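Protein TASOR (Homo sapiens, PDB 6SWG) is a component of the HUSH complex, which maintains epigenetic transcriptional silencing at H3K9me3-rich loci by promoting recruitment of SETDB1 and MORC2. Local coordinates at residues G11-F16 with S36-S41. Numbering follows the deposited sequence.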
ATOM      1  N   GLY C  11       7.813  13.772   4.879  1.00 81.09           N
ATOM      2  CA  GLY C  11       8.076  15.098   4.348  1.00 82.75           C
ATOM      3  C   GLY C  11       7.132  15.399   3.216  1.00 84.11           C
ATOM      4  O   GLY C  11       6.563  16.498   3.137  1.00 86.39           O
ATOM      5  N   GLU C  12       6.903  14.402   2.354  1.00 84.57           N
ATOM      6  CA  GLU C  12       5.900  14.578   1.306  1.00 82.46           C
ATOM      7  C   GLU C  12       4.531  14.862   1.921  1.00 86.95           C
ATOM      8  O   GLU C  12       3.796  15.731   1.442  1.00 87.28           O
ATOM      9  CB  GLU C  12       5.857  13.348   0.414  1.00 74.71           C
ATOM     10  CG  GLU C  12       7.126  13.087  -0.396  1.00 75.56           C
ATOM     11  CD  GLU C  12       7.373  14.085  -1.482  1.00 79.66           C
ATOM     12  OE1 GLU C  12       6.409  14.741  -2.001  1.00 81.82           O
ATOM     13  OE2 GLU C  12       8.562  14.238  -1.843  1.00 83.12           O
ATOM     14  N   TYR C  13       4.176  14.160   3.009  1.00 87.90           N
ATOM     15  CA  TYR C  13       2.831  14.353   3.516  1.00 91.37           C
ATOM     16  C   TYR C  13       2.697  15.749   4.100  1.00 85.84           C
ATOM     17  O   TYR C  13       1.667  16.405   3.922  1.00 82.31           O
ATOM     18  CB  TYR C  13       2.435  13.300   4.543  1.00103.22           C
ATOM     19  CG  TYR C  13       0.979  13.458   4.959  1.00115.87           C
ATOM     20  CD1 TYR C  13       0.639  14.129   6.129  1.00123.19           C
ATOM     21  CD2 TYR C  13      -0.068  12.975   4.157  1.00118.89           C
ATOM     22  CE1 TYR C  13      -0.693  14.300   6.498  1.00125.11           C
ATOM     23  CE2 TYR C  13      -1.409  13.143   4.530  1.00119.99           C
ATOM     24  CZ  TYR C  13      -1.701  13.798   5.696  1.00121.99           C
ATOM     25  OH  TYR C  13      -3.006  13.934   6.057  1.00122.79           O
ATOM     26  N   ASN C  14       3.746  16.237   4.761  1.00 83.10           N
ATOM     27  CA  ASN C  14       3.682  17.585   5.293  1.00 84.48           C
ATOM     28  C   ASN C  14       3.519  18.620   4.175  1.00 89.39           C
ATOM     29  O   ASN C  14       2.711  19.568   4.281  1.00 85.14           O
ATOM     30  CB  ASN C  14       4.931  17.923   6.079  1.00 86.92           C
ATOM     31  CG  ASN C  14       5.042  19.429   6.310  1.00 92.67           C
ATOM     32  OD1 ASN C  14       5.534  20.172   5.430  1.00 96.48           O
ATOM     33  ND2 ASN C  14       4.544  19.901   7.465  1.00 90.72           N
ATOM     34  N   LEU C  15       4.373  18.525   3.145  1.00 89.01           N
ATOM     35  CA  LEU C  15       4.262  19.499   2.064  1.00 87.74           C
ATOM     36  C   LEU C  15       2.851  19.483   1.528  1.00 87.30           C
ATOM     37  O   LEU C  15       2.224  20.538   1.355  1.00 85.13           O
ATOM     38  CB  LEU C  15       5.256  19.199   0.946  1.00 85.77           C
ATOM     39  CG  LEU C  15       6.713  19.381   1.413  1.00 89.51           C
ATOM     40  CD1 LEU C  15       7.730  18.828   0.370  1.00 86.33           C
ATOM     41  CD2 LEU C  15       7.098  20.828   1.806  1.00 87.13           C
ATOM     42  N   PHE C  16       2.310  18.271   1.322  1.00 87.84           N
ATOM     43  CA  PHE C  16       0.948  18.144   0.803  1.00 87.49           C
ATOM     44  C   PHE C  16      -0.056  18.835   1.713  1.00 86.00           C
ATOM     45  O   PHE C  16      -0.794  19.702   1.265  1.00 87.38           O
ATOM     46  CB  PHE C  16       0.594  16.683   0.629  1.00 83.43           C
ATOM     47  CG  PHE C  16      -0.886  16.393   0.607  1.00 84.14           C
ATOM     48  CD1 PHE C  16      -1.677  16.656  -0.537  1.00 84.77           C
ATOM     49  CD2 PHE C  16      -1.482  15.786   1.712  1.00 85.66           C
ATOM     50  CE1 PHE C  16      -3.051  16.271  -0.571  1.00 83.87           C
ATOM     51  CE2 PHE C  16      -2.858  15.441   1.684  1.00 87.03           C
ATOM     52  CZ  PHE C  16      -3.626  15.695   0.531  1.00 83.50           C
ATOM     53  N   SER C  36      -4.481  11.916  10.713  1.00129.91           N
ATOM     54  CA  SER C  36      -3.203  11.695  11.361  1.00121.67           C
ATOM     55  C   SER C  36      -2.093  11.548  10.333  1.00113.51           C
ATOM     56  O   SER C  36      -2.326  11.272   9.140  1.00111.55           O
ATOM     57  CB  SER C  36      -3.269  10.450  12.228  1.00126.46           C
ATOM     58  OG  SER C  36      -4.266   9.549  11.739  1.00127.64           O
ATOM     59  N   THR C  37      -0.851  11.800  10.786  1.00114.70           N
ATOM     60  CA  THR C  37       0.217  11.675   9.805  1.00112.17           C
ATOM     61  C   THR C  37       0.530  10.202   9.541  1.00112.38           C
ATOM     62  O   THR C  37       0.366   9.347  10.413  1.00117.46           O
ATOM     63  CB  THR C  37       1.485  12.388  10.263  1.00120.09           C
ATOM     64  OG1 THR C  37       2.038  11.718  11.401  1.00129.23           O
ATOM     65  CG2 THR C  37       1.194  13.825  10.641  1.00119.40           C
ATOM     66  N   PRO C  38       1.005   9.878   8.352  1.00108.41           N
ATOM     67  CA  PRO C  38       1.229   8.465   8.026  1.00107.64           C
ATOM     68  C   PRO C  38       2.158   7.770   9.021  1.00110.40           C
ATOM     69  O   PRO C  38       2.937   8.413   9.741  1.00109.29           O
ATOM     70  CB  PRO C  38       1.831   8.511   6.616  1.00 97.94           C
ATOM     71  CG  PRO C  38       2.087   9.913   6.318  1.00 91.67           C
ATOM     72  CD  PRO C  38       1.290  10.773   7.212  1.00 96.35           C
ATOM     73  N   ILE C  39       2.044   6.422   9.055  1.00112.58           N
ATOM     74  CA  ILE C  39       2.728   5.554  10.011  1.00119.29           C
ATOM     75  C   ILE C  39       3.134   4.268   9.304  1.00124.25           C
ATOM     76  O   ILE C  39       2.495   3.844   8.336  1.00117.28           O
ATOM     77  CB  ILE C  39       1.828   5.252  11.230  1.00121.95           C
ATOM     78  CG1 ILE C  39       0.524   4.571  10.781  1.00119.86           C
ATOM     79  CG2 ILE C  39       1.534   6.542  12.004  1.00119.38           C
ATOM     80  CD1 ILE C  39      -0.401   4.139  11.923  1.00125.64           C
ATOM     81  N   PHE C  40       4.193   3.626   9.794  1.00139.92           N
ATOM     82  CA  PHE C  40       4.776   2.480   9.102  1.00147.53           C
ATOM     83  C   PHE C  40       5.021   1.324  10.075  1.00160.75           C
ATOM     84  O   PHE C  40       6.154   0.890  10.287  1.00166.94           O
ATOM     85  CB  PHE C  40       6.072   2.904   8.391  1.00148.41           C
ATOM     86  CG  PHE C  40       5.926   4.160   7.595  1.00138.68           C
ATOM     87  CD1 PHE C  40       5.464   4.117   6.287  1.00130.85           C
ATOM     88  CD2 PHE C  40       6.212   5.405   8.175  1.00135.95           C
ATOM     89  CE1 PHE C  40       5.277   5.306   5.560  1.00122.05           C
ATOM     90  CE2 PHE C  40       6.042   6.594   7.463  1.00125.81           C
ATOM     91  CZ  PHE C  40       5.573   6.545   6.146  1.00119.56           C
ATOM     92  N   SER C  41       3.939   0.791  10.639  1.00164.91           N
ATOM     93  CA  SER C  41       4.019  -0.391  11.496  1.00177.18           C
ATOM     94  C   SER C  41       2.617  -0.951  11.695  1.00173.50           C
ATOM     95  O   SER C  41       1.619  -0.239  11.535  1.00166.96           O
ATOM     96  CB  SER C  41       4.662  -0.073  12.854  1.00188.36           C
ATOM     97  OG  SER C  41       6.031  -0.451  12.896  1.00196.68           O
TER
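Tyr-13 carries this contact for the helical segment 11-16, and Pro-38 is its main partner in segment 36-41. The bond from CA to CB of Tyr-13 is directed at the loop. With CG anti to the backbone N (chi1 -175°) the ring stands beside the loop, and chi2 of -98° turns one face to Pro-38. Pro-38 CD sits over that face, 3.8 Å from the Tyr-13 ring centroid and 25° off the ring normal, which makes a CH-pi contact. It is displaced toward the root of the ring, where Pro-38 CD comes within 3.5 Å of Tyr-13 CG. Pro-38 CG reaches further back and packs 3.8 Å from Tyr-13 CB. Farther out, Thr-37 CA approaches Tyr-13 CE1 obliquely at 4.3 Å. The phenol oxygen Tyr-13 OH stands 4.1 Å from Ser-36 O, too far for a hydrogen bond. From Ser-36 to Pro-38 the loop thus passes from the hydroxyl end of the ring to its root. Between these two segments the contact is mainly apolar, made by buried Tyr-13 and Pro-38. Another protein chain meets both sides, with aromatic side chains against Tyr-13 and Phe-16 and an acidic one bonded to Ile-39 N. In this TASOR fragment the loop after helix 4-26 folds back along it in roughly the opposite direction, with Pro-38 on Leu-10 and Phe-40 reaching Glu-6, nearer the helix start.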